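Local atomic coordinates of bacterial regulatory proteins, tetR family (PDB entry 3AQT), a protein that probably represses transcription as a TetR-family DNA-binding regulator and binds the inducer resorcinol in a pocket of its larger helical part. Residues 41-44 and 45-49; 51-54 and 55-59; 67-70 and 71-75; 89-92 and 93-97. One frame throughout, in Å; residues are numbered along the deposited sequence.

Contact 1 of 4, residues 41-44 and 45-49; sequences AQKR and EQTRA
T47 meets K43 through one carbonyl that takes two bonds. T47 OG1 donates to K43 O at 2.7 Å. T47 N donates to the same K43 O at 3.0 Å. The two donors arrive from opposite faces of the carbonyl plane, the hydroxyl further out of the plane (36°) than the amide. With chi1 at -60°, T47 OG1 sits beside its own backbone N and folds back against the preceding turn. The hydroxyl of this buried threonine is thus satisfied within its own helix. Q46 CG presses on the same acceptor, 3.3 Å from K43 O. These residues form the opening turns of helix 41-62, the first helix of the N-terminal, probable DNA-binding part of a TetR-family regulator. Plain i to i+4 backbone bonds run through it, among them E45 N to A41 O at 3.1 Å. The aliphatic stem of E45 also leans on that carbonyl, with its CG 3.3 Å from A41 O. R44 and R48 lie side by side and point the same way. R48 CD rests over one face of the R44 guanidinium, offset toward its rim. The guanidinium planes are turned 46° apart, and R44 NH2 stays 4.1 Å from R48 NE. Further out, R48 NE makes a weak hydrogen bond to Y86 O. The side chains of K43, R44 and T47 all touch Y86, and R48 packs on F87.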
ATOM      1  N   ALA B  41       2.078  34.579 -16.039  1.00 96.55           N
ATOM      2  CA  ALA B  41       1.632  33.221 -15.759  1.00 94.30           C
ATOM      3  C   ALA B  41       2.151  32.249 -16.813  1.00 92.59           C
ATOM      4  O   ALA B  41       2.225  31.046 -16.571  1.00 92.18           O
ATOM      5  CB  ALA B  41       0.112  33.174 -15.707  1.00 93.98           C
ATOM      6  N   GLN B  42       2.509  32.776 -17.981  1.00 90.58           N
ATOM      7  CA  GLN B  42       3.025  31.952 -19.067  1.00 88.94           C
ATOM      8  C   GLN B  42       4.459  31.536 -18.764  1.00 85.97           C
ATOM      9  O   GLN B  42       4.881  30.430 -19.092  1.00 85.49           O
ATOM     10  CB  GLN B  42       2.978  32.725 -20.387  1.00 91.04           C
ATOM     11  CG  GLN B  42       3.379  31.903 -21.600  1.00 94.70           C
ATOM     12  CD  GLN B  42       3.375  32.718 -22.884  1.00 96.98           C
ATOM     13  OE1 GLN B  42       4.116  33.694 -23.015  1.00 98.16           O
ATOM     14  NE2 GLN B  42       2.535  32.323 -23.836  1.00 97.38           N
ATOM     15  N   LYS B  43       5.203  32.444 -18.146  1.00 83.16           N
ATOM     16  CA  LYS B  43       6.592  32.199 -17.771  1.00 80.11           C
ATOM     17  C   LYS B  43       6.637  31.084 -16.736  1.00 76.53           C
ATOM     18  O   LYS B  43       7.477  30.188 -16.805  1.00 76.55           O
ATOM     19  CB  LYS B  43       7.197  33.478 -17.188  1.00 82.68           C
ATOM     20  CG  LYS B  43       8.536  33.303 -16.485  1.00 84.90           C
ATOM     21  CD  LYS B  43       8.960  34.613 -15.832  1.00 87.56           C
ATOM     22  CE  LYS B  43      10.274  34.479 -15.078  1.00 88.25           C
ATOM     23  NZ  LYS B  43      10.653  35.763 -14.420  1.00 87.79           N
ATOM     24  N   ARG B  44       5.725  31.155 -15.774  1.00 71.87           N
ATOM     25  CA  ARG B  44       5.631  30.153 -14.723  1.00 68.88           C
ATOM     26  C   ARG B  44       5.262  28.796 -15.327  1.00 66.24           C
ATOM     27  O   ARG B  44       5.780  27.756 -14.917  1.00 65.62           O
ATOM     28  CB  ARG B  44       4.573  30.578 -13.700  1.00 70.21           C
ATOM     29  CG  ARG B  44       4.273  29.538 -12.632  1.00 71.38           C
ATOM     30  CD  ARG B  44       3.014  29.896 -11.854  1.00 72.71           C
ATOM     31  NE  ARG B  44       2.532  28.774 -11.049  1.00 73.93           N
ATOM     32  CZ  ARG B  44       3.110  28.336  -9.934  1.00 74.10           C
ATOM     33  NH1 ARG B  44       4.204  28.923  -9.470  1.00 74.79           N
ATOM     34  NH2 ARG B  44       2.594  27.301  -9.284  1.00 73.94           N
ATOM     35  N   GLU B  45       4.367  28.818 -16.309  1.00 63.07           N
ATOM     36  CA  GLU B  45       3.924  27.604 -16.976  1.00 60.72           C
ATOM     37  C   GLU B  45       5.065  26.843 -17.637  1.00 57.30           C
ATOM     38  O   GLU B  45       5.216  25.638 -17.422  1.00 55.56           O
ATOM     39  CB  GLU B  45       2.850  27.937 -18.014  1.00 64.36           C
ATOM     40  CG  GLU B  45       1.432  27.966 -17.449  1.00 70.11           C
ATOM     41  CD  GLU B  45       0.450  28.685 -18.363  1.00 73.63           C
ATOM     42  OE1 GLU B  45       0.549  28.516 -19.599  1.00 75.50           O
ATOM     43  OE2 GLU B  45      -0.426  29.411 -17.841  1.00 75.19           O
ATOM     44  N   GLN B  46       5.871  27.533 -18.438  1.00 53.47           N
ATOM     45  CA  GLN B  46       6.980  26.863 -19.103  1.00 52.30           C
ATOM     46  C   GLN B  46       8.126  26.514 -18.152  1.00 49.10           C
ATOM     47  O   GLN B  46       8.864  25.563 -18.395  1.00 49.31           O
ATOM     48  CB  GLN B  46       7.504  27.700 -20.275  1.00 54.19           C
ATOM     49  CG  GLN B  46       7.913  29.109 -19.908  1.00 60.44           C
ATOM     50  CD  GLN B  46       8.787  29.748 -20.975  1.00 62.96           C
ATOM     51  OE1 GLN B  46       8.493  29.663 -22.179  1.00 63.68           O
ATOM     52  NE2 GLN B  46       9.867  30.397 -20.542  1.00 62.13           N
ATOM     53  N   THR B  47       8.274  27.276 -17.072  1.00 45.31           N
ATOM     54  CA  THR B  47       9.329  26.999 -16.103  1.00 42.96           C
ATOM     55  C   THR B  47       9.006  25.703 -15.367  1.00 41.28           C
ATOM     56  O   THR B  47       9.896  24.875 -15.160  1.00 40.74           O
ATOM     57  CB  THR B  47       9.496  28.151 -15.084  1.00 44.20           C
ATOM     58  OG1 THR B  47       9.831  29.356 -15.782  1.00 44.33           O
ATOM     59  CG2 THR B  47      10.613  27.836 -14.103  1.00 42.82           C
ATOM     60  N   ARG B  48       7.743  25.523 -14.971  1.00 39.29           N
ATOM     61  CA  ARG B  48       7.355  24.284 -14.293  1.00 39.44           C
ATOM     62  C   ARG B  48       7.671  23.137 -15.240  1.00 36.16           C
ATOM     63  O   ARG B  48       8.259  22.131 -14.841  1.00 37.96           O
ATOM     64  CB  ARG B  48       5.856  24.252 -13.944  1.00 41.42           C
ATOM     65  CG  ARG B  48       5.459  25.143 -12.774  1.00 48.24           C
ATOM     66  CD  ARG B  48       3.966  25.084 -12.446  1.00 54.13           C
ATOM     67  NE  ARG B  48       3.614  24.013 -11.509  1.00 59.37           N
ATOM     68  CZ  ARG B  48       3.276  22.770 -11.854  1.00 63.41           C
ATOM     69  NH1 ARG B  48       3.234  22.408 -13.136  1.00 66.14           N
ATOM     70  NH2 ARG B  48       2.975  21.881 -10.912  1.00 62.53           N
ATOM     71  N   ALA B  49       7.290  23.301 -16.500  1.00 32.78           N
ATOM     72  CA  ALA B  49       7.533  22.287 -17.508  1.00 29.23           C
ATOM     73  C   ALA B  49       9.022  21.970 -17.622  1.00 28.60           C
ATOM     74  O   ALA B  49       9.414  20.795 -17.684  1.00 28.16           O
ATOM     75  CB  ALA B  49       6.988  22.755 -18.845  1.00 24.73           C
TER

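Contact 2 of 4, residues 51-54 and 55-59; sequences LITS and ARTLM
T57 has chi1 at -51°, which places OG1 beside its backbone N and turns it back toward T53. S54 has chi1 at -179°, which carries OG away from its backbone N and alongside the next turn, where L58 lies. T57 OG1 then donates to T53 O at 2.8 Å. T57 N reaches the same T53 O at 3.0 Å, from the opposite face of the carbonyl plane. One carbonyl is therefore gripped by both the hydroxyl and the amide of a single residue. The T53 and T57 side chains lie side by side and point the same way. Beside them R56 bends at its third torsion, and its NH2 comes 3.9 Å from T53 CG2. The R56 guanidinium passes over T53 with one face toward T53 CA, offset to the rim. Its charge is met outside the contact, where NH1 forms a salt bridge with D100. L58 CD1 approaches S54 OG at 3.8 Å, a methyl lying against the hydroxyl. Among the backbone bonds, A55 N to L51 O at 2.8 Å is nearly straight, with an angle of 175°. This is the middle of helix 41-62, within the TetR-type N-terminal domain. S54 OG bonds to I72 O on helix 69-75, while L51, A55 and M59, a selenomethionine, pack on the I72 side chain. Toward helix 90-111, I52 touches L93 and A96, A55 meets V97 and M59 meets L94.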
ATOM      1  N   LEU B  51      11.332  22.518 -15.352  1.00 28.57           N
ATOM      2  CA  LEU B  51      11.797  21.938 -14.099  1.00 29.40           C
ATOM      3  C   LEU B  51      11.474  20.452 -14.094  1.00 29.95           C
ATOM      4  O   LEU B  51      12.307  19.627 -13.706  1.00 30.96           O
ATOM      5  CB  LEU B  51      11.134  22.631 -12.904  1.00 30.20           C
ATOM      6  CG  LEU B  51      11.700  24.023 -12.600  1.00 31.21           C
ATOM      7  CD1 LEU B  51      10.891  24.696 -11.521  1.00 33.15           C
ATOM      8  CD2 LEU B  51      13.157  23.888 -12.168  1.00 29.49           C
ATOM      9  N   ILE B  52      10.272  20.110 -14.547  1.00 30.55           N
ATOM     10  CA  ILE B  52       9.851  18.716 -14.606  1.00 30.97           C
ATOM     11  C   ILE B  52      10.812  17.936 -15.503  1.00 32.34           C
ATOM     12  O   ILE B  52      11.278  16.853 -15.140  1.00 31.89           O
ATOM     13  CB  ILE B  52       8.407  18.598 -15.151  1.00 33.23           C
ATOM     14  CG1 ILE B  52       7.428  19.181 -14.131  1.00 35.63           C
ATOM     15  CG2 ILE B  52       8.060  17.148 -15.430  1.00 32.11           C
ATOM     16  CD1 ILE B  52       7.514  18.671 -12.703  1.00 47.18           C
ATOM     17  N   THR B  53      11.111  18.499 -16.670  1.00 32.60           N
ATOM     18  CA  THR B  53      12.021  17.873 -17.628  1.00 31.23           C
ATOM     19  C   THR B  53      13.411  17.734 -17.019  1.00 30.27           C
ATOM     20  O   THR B  53      14.072  16.703 -17.178  1.00 30.42           O
ATOM     21  CB  THR B  53      12.124  18.716 -18.932  1.00 31.66           C
ATOM     22  OG1 THR B  53      10.833  18.793 -19.551  1.00 32.15           O
ATOM     23  CG2 THR B  53      13.111  18.087 -19.918  1.00 29.30           C
ATOM     24  N   SER B  54      13.852  18.774 -16.323  1.00 29.74           N
ATOM     25  CA  SER B  54      15.171  18.749 -15.698  1.00 32.37           C
ATOM     26  C   SER B  54      15.245  17.641 -14.653  1.00 32.34           C
ATOM     27  O   SER B  54      16.152  16.799 -14.679  1.00 31.60           O
ATOM     28  CB  SER B  54      15.474  20.100 -15.043  1.00 31.83           C
ATOM     29  OG  SER B  54      16.767  20.086 -14.461  1.00 31.76           O
ATOM     30  N   ALA B  55      14.278  17.644 -13.742  1.00 32.56           N
ATOM     31  CA  ALA B  55      14.217  16.644 -12.684  1.00 33.29           C
ATOM     32  C   ALA B  55      14.204  15.232 -13.247  1.00 33.35           C
ATOM     33  O   ALA B  55      14.915  14.363 -12.752  1.00 35.07           O
ATOM     34  CB  ALA B  55      12.979  16.869 -11.813  1.00 32.50           C
ATOM     35  N   ARG B  56      13.405  14.996 -14.283  1.00 33.27           N
ATOM     36  CA  ARG B  56      13.333  13.659 -14.862  1.00 33.53           C
ATOM     37  C   ARG B  56      14.640  13.217 -15.485  1.00 32.88           C
ATOM     38  O   ARG B  56      15.084  12.097 -15.291  1.00 32.74           O
ATOM     39  CB  ARG B  56      12.244  13.567 -15.929  1.00 32.37           C
ATOM     40  CG  ARG B  56      12.126  12.162 -16.515  1.00 32.59           C
ATOM     41  CD  ARG B  56      11.205  12.130 -17.719  1.00 33.52           C
ATOM     42  NE  ARG B  56      11.766  12.897 -18.825  1.00 37.11           N
ATOM     43  CZ  ARG B  56      11.121  13.857 -19.477  1.00 37.21           C
ATOM     44  NH1 ARG B  56       9.879  14.180 -19.141  1.00 34.69           N
ATOM     45  NH2 ARG B  56      11.730  14.500 -20.459  1.00 40.85           N
ATOM     46  N   THR B  57      15.251  14.097 -16.259  1.00 33.75           N
ATOM     47  CA  THR B  57      16.498  13.748 -16.907  1.00 33.52           C
ATOM     48  C   THR B  57      17.587  13.418 -15.891  1.00 34.52           C
ATOM     49  O   THR B  57      18.294  12.422 -16.035  1.00 35.69           O
ATOM     50  CB  THR B  57      16.947  14.885 -17.823  1.00 33.13           C
ATOM     51  OG1 THR B  57      15.855  15.236 -18.683  1.00 34.10           O
ATOM     52  CG2 THR B  57      18.137  14.459 -18.671  1.00 28.73           C
ATOM     53  N   LEU B  58      17.707  14.239 -14.855  1.00 35.47           N
ATOM     54  CA  LEU B  58      18.714  14.014 -13.822  1.00 37.58           C
ATOM     55  C   LEU B  58      18.443  12.765 -12.969  1.00 39.21           C
ATOM     56  O   LEU B  58      19.333  11.935 -12.766  1.00 38.55           O
ATOM     57  CB  LEU B  58      18.822  15.260 -12.934  1.00 35.90           C
ATOM     58  CG  LEU B  58      19.336  16.498 -13.681  1.00 35.79           C
ATOM     59  CD1 LEU B  58      19.281  17.726 -12.791  1.00 35.51           C
ATOM     60  CD2 LEU B  58      20.749  16.239 -14.156  1.00 33.57           C
HETATM   61  N   MSE B  59      17.218  12.618 -12.479  1.00 41.22           N
HETATM   62  CA  MSE B  59      16.886  11.457 -11.662  1.00 44.96           C
HETATM   63  C   MSE B  59      17.017  10.147 -12.425  1.00 45.44           C
HETATM   64  O   MSE B  59      17.346   9.115 -11.842  1.00 45.65           O
HETATM   65  CB  MSE B  59      15.477  11.586 -11.099  1.00 46.16           C
HETATM   66  CG  MSE B  59      15.348  12.707 -10.096  1.00 51.34           C
HETATM   67 SE   MSE B  59      13.520  13.019  -9.620  1.00 61.47          SE
HETATM   68  CE  MSE B  59      13.773  14.402  -8.285  1.00 57.94           C
TER

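Contact 3 of 4, residues 67-70 and 71-75; sequences VGIA and EITEG
The flat carboxylate of E71 has a partner on each oxygen, and V67 CG1 lies 4.4 Å from its OE2. A water donates to E71 OE2 at 2.7 Å and accepts from G68 N, also at 2.7 Å. E71 OE1 forms a salt bridge with R62 of helix 41-62. Both oxygens of the carboxylate are held, which probably restrains its rotation. I72 N donates a hydrogen bond to G68 O, in the plane of that carbonyl, at 3.3 Å. I72 CG1 packs on V67 CG1 at 3.6 Å, the two side chains crossing at about a right angle. G68 is the N-cap of helix 69-75, predicted to be the first helix of the helix-turn-helix motif. Just inside the helix, T73 N donates to I69 O. With chi1 at 49°, T73 OG1 lies 2.7 Å from A70 O and 2.9 Å from I69 O. T73 OG1 also bonds to the T80 hydroxyl. The I69 and T73 side chains cross at a slant, and I69 CD1 touches T73 CG2 at 3.5 Å. Both side chains also touch F83.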
ATOM      1  N   VAL B  67      19.300  13.612  -6.315  1.00 50.87           N
ATOM      2  CA  VAL B  67      19.280  14.861  -7.072  1.00 48.69           C
ATOM      3  C   VAL B  67      18.605  15.964  -6.277  1.00 48.85           C
ATOM      4  O   VAL B  67      17.437  15.848  -5.909  1.00 49.09           O
ATOM      5  CB  VAL B  67      18.526  14.700  -8.413  1.00 47.75           C
ATOM      6  CG1 VAL B  67      18.540  16.011  -9.170  1.00 46.96           C
ATOM      7  CG2 VAL B  67      19.163  13.598  -9.249  1.00 46.40           C
ATOM      8  N   GLY B  68      19.340  17.040  -6.021  1.00 48.13           N
ATOM      9  CA  GLY B  68      18.783  18.141  -5.262  1.00 47.55           C
ATOM     10  C   GLY B  68      18.167  19.179  -6.165  1.00 48.63           C
ATOM     11  O   GLY B  68      18.402  19.170  -7.373  1.00 50.75           O
ATOM     12  N   ILE B  69      17.400  20.097  -5.591  1.00 48.59           N
ATOM     13  CA  ILE B  69      16.751  21.101  -6.411  1.00 50.15           C
ATOM     14  C   ILE B  69      17.718  22.124  -6.999  1.00 49.87           C
ATOM     15  O   ILE B  69      17.390  22.811  -7.966  1.00 51.01           O
ATOM     16  CB  ILE B  69      15.608  21.820  -5.630  1.00 51.91           C
ATOM     17  CG1 ILE B  69      16.128  23.082  -4.972  1.00 51.81           C
ATOM     18  CG2 ILE B  69      14.997  20.878  -4.599  1.00 50.88           C
ATOM     19  CD1 ILE B  69      15.965  24.341  -5.811  1.00 47.18           C
ATOM     20  N   ALA B  70      18.910  22.234  -6.431  1.00 49.24           N
ATOM     21  CA  ALA B  70      19.877  23.181  -6.969  1.00 49.29           C
ATOM     22  C   ALA B  70      20.286  22.702  -8.355  1.00 48.15           C
ATOM     23  O   ALA B  70      20.331  23.474  -9.310  1.00 47.26           O
ATOM     24  CB  ALA B  70      21.099  23.270  -6.065  1.00 50.73           C
ATOM     25  N   GLU B  71      20.577  21.416  -8.465  1.00 47.25           N
ATOM     26  CA  GLU B  71      20.979  20.865  -9.744  1.00 48.57           C
ATOM     27  C   GLU B  71      19.817  20.884 -10.751  1.00 46.95           C
ATOM     28  O   GLU B  71      20.015  21.074 -11.948  1.00 47.30           O
ATOM     29  CB  GLU B  71      21.499  19.444  -9.551  1.00 50.37           C
ATOM     30  CG  GLU B  71      22.147  18.885 -10.790  1.00 58.78           C
ATOM     31  CD  GLU B  71      22.911  17.609 -10.526  1.00 63.30           C
ATOM     32  OE1 GLU B  71      23.588  17.134 -11.468  1.00 64.39           O
ATOM     33  OE2 GLU B  71      22.832  17.089  -9.384  1.00 66.63           O
ATOM     34  N   ILE B  72      18.603  20.700 -10.253  1.00 44.68           N
ATOM     35  CA  ILE B  72      17.417  20.701 -11.094  1.00 42.27           C
ATOM     36  C   ILE B  72      17.143  22.096 -11.641  1.00 42.07           C
ATOM     37  O   ILE B  72      16.744  22.251 -12.795  1.00 40.74           O
ATOM     38  CB  ILE B  72      16.196  20.207 -10.286  1.00 40.35           C
ATOM     39  CG1 ILE B  72      16.342  18.708 -10.025  1.00 38.06           C
ATOM     40  CG2 ILE B  72      14.903  20.519 -11.020  1.00 38.37           C
ATOM     41  CD1 ILE B  72      15.408  18.146  -8.955  1.00 47.18           C
ATOM     42  N   THR B  73      17.349  23.112 -10.811  1.00 43.86           N
ATOM     43  CA  THR B  73      17.114  24.480 -11.245  1.00 46.28           C
ATOM     44  C   THR B  73      18.180  24.890 -12.252  1.00 46.42           C
ATOM     45  O   THR B  73      17.931  25.703 -13.136  1.00 46.01           O
ATOM     46  CB  THR B  73      17.120  25.463 -10.055  1.00 47.17           C
ATOM     47  OG1 THR B  73      18.280  25.233  -9.253  1.00 50.84           O
ATOM     48  CG2 THR B  73      15.881  25.272  -9.200  1.00 48.82           C
ATOM     49  N   GLU B  74      19.370  24.322 -12.118  1.00 47.27           N
ATOM     50  CA  GLU B  74      20.440  24.630 -13.048  1.00 47.86           C
ATOM     51  C   GLU B  74      20.050  24.042 -14.403  1.00 46.11           C
ATOM     52  O   GLU B  74      20.113  24.719 -15.424  1.00 47.06           O
ATOM     53  CB  GLU B  74      21.763  24.022 -12.570  1.00 51.32           C
ATOM     54  CG  GLU B  74      22.959  24.364 -13.455  1.00 59.14           C
ATOM     55  CD  GLU B  74      24.279  23.786 -12.939  1.00 65.60           C
ATOM     56  OE1 GLU B  74      24.419  22.541 -12.899  1.00 68.24           O
ATOM     57  OE2 GLU B  74      25.178  24.584 -12.575  1.00 67.65           O
ATOM     58  N   GLY B  75      19.635  22.778 -14.402  1.00 43.41           N
ATOM     59  CA  GLY B  75      19.244  22.128 -15.638  1.00 40.58           C
ATOM     60  C   GLY B  75      18.140  22.863 -16.373  1.00 39.93           C
ATOM     61  O   GLY B  75      18.050  22.789 -17.595  1.00 38.71           O
TER
HETATM   62  O   HOH W   1      21.892  16.962  -6.901  1.00 55.33           O

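Contact 4 of 4, residues 89-92 and 93-97; sequences DREQ and LLQAV
R90 and L94 lie side by side and point the same way on the tight side of this contact. The tightness comes from buried L93 and L94. L94 packs on M59 of helix 41-62 and F143 of helix 138-146, and L93 lies against I52 and F83. R90 is extended, with CG anti to the backbone N (chi1 -178°). This brings its NH1 alongside L94 CD2, at a modelled 3.2 Å whose shortness is doubtful. R90 NH2 bonds to the carbonyl oxygens of V64 and V67, which probably steadies the guanidinium. By contrast, E91, Q92 and Q95 are partly exposed, though E91 and Q95 also touch A149. There E91 and Q95 cross obliquely, with Q95 NE2 donating to E91 OE1 at 2.9 Å. This bond is nearly straight (172°), and the acceptor lies in the amide plane of Q95. The carboxylate and amide planes are nevertheless 49° apart. E91 bends at its second torsion to reach across, while Q95 stays extended beyond CG. The other end of the Q95 amide, OE1, accepts from R156. D89 is the N-cap of helix 90-111: its OD2 accepts from Q92 N at 2.9 Å, on the syn side but tilted out of the carboxylate plane. The carboxylates of D89 and E91 both sit near the helix start, where the helix dipole would probably favour their negative charge.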
ATOM      1  N   ASP B  89       6.902  22.737  -2.846  1.00 48.54           N
ATOM      2  CA  ASP B  89       7.896  21.882  -2.232  1.00 49.08           C
ATOM      3  C   ASP B  89       8.476  20.871  -3.205  1.00 49.13           C
ATOM      4  O   ASP B  89       8.130  20.844  -4.384  1.00 48.95           O
ATOM      5  CB  ASP B  89       7.285  21.132  -1.053  1.00 50.77           C
ATOM      6  CG  ASP B  89       6.026  20.386  -1.441  1.00 55.29           C
ATOM      7  OD1 ASP B  89       4.923  20.878  -1.114  1.00 57.20           O
ATOM      8  OD2 ASP B  89       6.137  19.319  -2.089  1.00 56.51           O
ATOM      9  N   ARG B  90       9.354  20.028  -2.676  1.00 48.76           N
ATOM     10  CA  ARG B  90      10.011  18.993  -3.447  1.00 49.15           C
ATOM     11  C   ARG B  90       9.021  17.906  -3.855  1.00 48.98           C
ATOM     12  O   ARG B  90       9.015  17.469  -5.000  1.00 49.30           O
ATOM     13  CB  ARG B  90      11.148  18.385  -2.619  1.00 49.34           C
ATOM     14  CG  ARG B  90      11.948  17.318  -3.349  1.00 53.84           C
ATOM     15  CD  ARG B  90      13.146  16.856  -2.533  1.00 56.98           C
ATOM     16  NE  ARG B  90      14.184  16.253  -3.369  1.00 59.51           N
ATOM     17  CZ  ARG B  90      14.090  15.055  -3.935  1.00 61.45           C
ATOM     18  NH1 ARG B  90      12.998  14.324  -3.755  1.00 63.74           N
ATOM     19  NH2 ARG B  90      15.089  14.587  -4.674  1.00 61.11           N
ATOM     20  N   GLU B  91       8.184  17.478  -2.916  1.00 48.78           N
ATOM     21  CA  GLU B  91       7.196  16.436  -3.175  1.00 48.53           C
ATOM     22  C   GLU B  91       6.338  16.681  -4.406  1.00 47.00           C
ATOM     23  O   GLU B  91       6.129  15.769  -5.201  1.00 45.58           O
ATOM     24  CB  GLU B  91       6.278  16.249  -1.960  1.00 51.13           C
ATOM     25  CG  GLU B  91       6.551  14.981  -1.171  1.00 56.37           C
ATOM     26  CD  GLU B  91       6.341  13.711  -1.993  1.00 61.05           C
ATOM     27  OE1 GLU B  91       5.200  13.473  -2.452  1.00 60.67           O
ATOM     28  OE2 GLU B  91       7.321  12.949  -2.178  1.00 63.00           O
ATOM     29  N   GLN B  92       5.830  17.900  -4.557  1.00 45.20           N
ATOM     30  CA  GLN B  92       4.988  18.217  -5.701  1.00 45.86           C
ATOM     31  C   GLN B  92       5.732  17.915  -7.005  1.00 45.17           C
ATOM     32  O   GLN B  92       5.179  17.289  -7.916  1.00 46.31           O
ATOM     33  CB  GLN B  92       4.567  19.691  -5.668  1.00 49.59           C
ATOM     34  CG  GLN B  92       3.054  19.921  -5.533  1.00 56.09           C
ATOM     35  CD  GLN B  92       2.477  20.780  -6.670  1.00 60.01           C
ATOM     36  OE1 GLN B  92       2.795  21.965  -6.805  1.00 58.65           O
ATOM     37  NE2 GLN B  92       1.625  20.173  -7.494  1.00 64.09           N
ATOM     38  N   LEU B  93       6.987  18.346  -7.089  1.00 41.66           N
ATOM     39  CA  LEU B  93       7.787  18.116  -8.282  1.00 38.34           C
ATOM     40  C   LEU B  93       8.004  16.635  -8.508  1.00 37.24           C
ATOM     41  O   LEU B  93       7.986  16.163  -9.639  1.00 36.97           O
ATOM     42  CB  LEU B  93       9.146  18.811  -8.156  1.00 39.16           C
ATOM     43  CG  LEU B  93      10.169  18.519  -9.263  1.00 38.45           C
ATOM     44  CD1 LEU B  93       9.740  19.207 -10.555  1.00 38.36           C
ATOM     45  CD2 LEU B  93      11.541  19.013  -8.838  1.00 40.04           C
ATOM     46  N   LEU B  94       8.226  15.900  -7.427  1.00 37.59           N
ATOM     47  CA  LEU B  94       8.455  14.466  -7.515  1.00 39.84           C
ATOM     48  C   LEU B  94       7.200  13.827  -8.108  1.00 39.13           C
ATOM     49  O   LEU B  94       7.265  12.972  -8.993  1.00 39.44           O
ATOM     50  CB  LEU B  94       8.717  13.897  -6.121  1.00 44.84           C
ATOM     51  CG  LEU B  94       9.787  12.812  -5.979  1.00 50.18           C
ATOM     52  CD1 LEU B  94       9.522  11.665  -6.957  1.00 52.17           C
ATOM     53  CD2 LEU B  94      11.160  13.434  -6.249  1.00 53.23           C
ATOM     54  N   GLN B  95       6.052  14.267  -7.618  1.00 37.77           N
ATOM     55  CA  GLN B  95       4.789  13.746  -8.089  1.00 37.99           C
ATOM     56  C   GLN B  95       4.556  14.015  -9.572  1.00 36.32           C
ATOM     57  O   GLN B  95       4.025  13.158 -10.282  1.00 37.10           O
ATOM     58  CB  GLN B  95       3.659  14.315  -7.240  1.00 38.73           C
ATOM     59  CG  GLN B  95       3.574  13.641  -5.887  1.00 41.29           C
ATOM     60  CD  GLN B  95       2.473  14.204  -5.029  1.00 44.96           C
ATOM     61  OE1 GLN B  95       1.397  14.552  -5.521  1.00 47.76           O
ATOM     62  NE2 GLN B  95       2.726  14.289  -3.734  1.00 46.40           N
ATOM     63  N   ALA B  96       4.963  15.189 -10.043  1.00 33.35           N
ATOM     64  CA  ALA B  96       4.801  15.532 -11.451  1.00 31.83           C
ATOM     65  C   ALA B  96       5.667  14.617 -12.302  1.00 32.58           C
ATOM     66  O   ALA B  96       5.243  14.170 -13.363  1.00 34.42           O
ATOM     67  CB  ALA B  96       5.179  16.981 -11.690  1.00 28.67           C
ATOM     68  N   VAL B  97       6.876  14.331 -11.830  1.00 33.04           N
ATOM     69  CA  VAL B  97       7.783  13.451 -12.553  1.00 32.00           C
ATOM     70  C   VAL B  97       7.206  12.032 -12.599  1.00 32.87           C
ATOM     71  O   VAL B  97       7.287  11.353 -13.624  1.00 34.28           O
ATOM     72  CB  VAL B  97       9.191  13.442 -11.885  1.00 32.50           C
ATOM     73  CG1 VAL B  97      10.068  12.345 -12.475  1.00 29.91           C
ATOM     74  CG2 VAL B  97       9.855  14.792 -12.094  1.00 30.77           C
TER

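Contacts 2, 3 and 4 sit together. Centre to centre, contact 2 is about 8 Å from contact 3 and about 11 Å from contact 4, and contacts 3 and 4 are about 13 Å apart. Helix 41-62 packs on both helix 69-75 and helix 90-111. Contacts 3 and 4 also join directly, with V67 O 2.9 Å from R90 NH2. Contact 1 lies further out on helix 41-62, its centre about 15 Å from that of contact 2. It still touches contact 4, where R48 NH2 is 4.1 Å from Q92 NE2. None of the four contacts includes a residue of the resorcinol pocket. Helix 90-111, which carries contact 4, also contributes L109 to that pocket, so this helix joins the probable DNA-binding part to the inducer site.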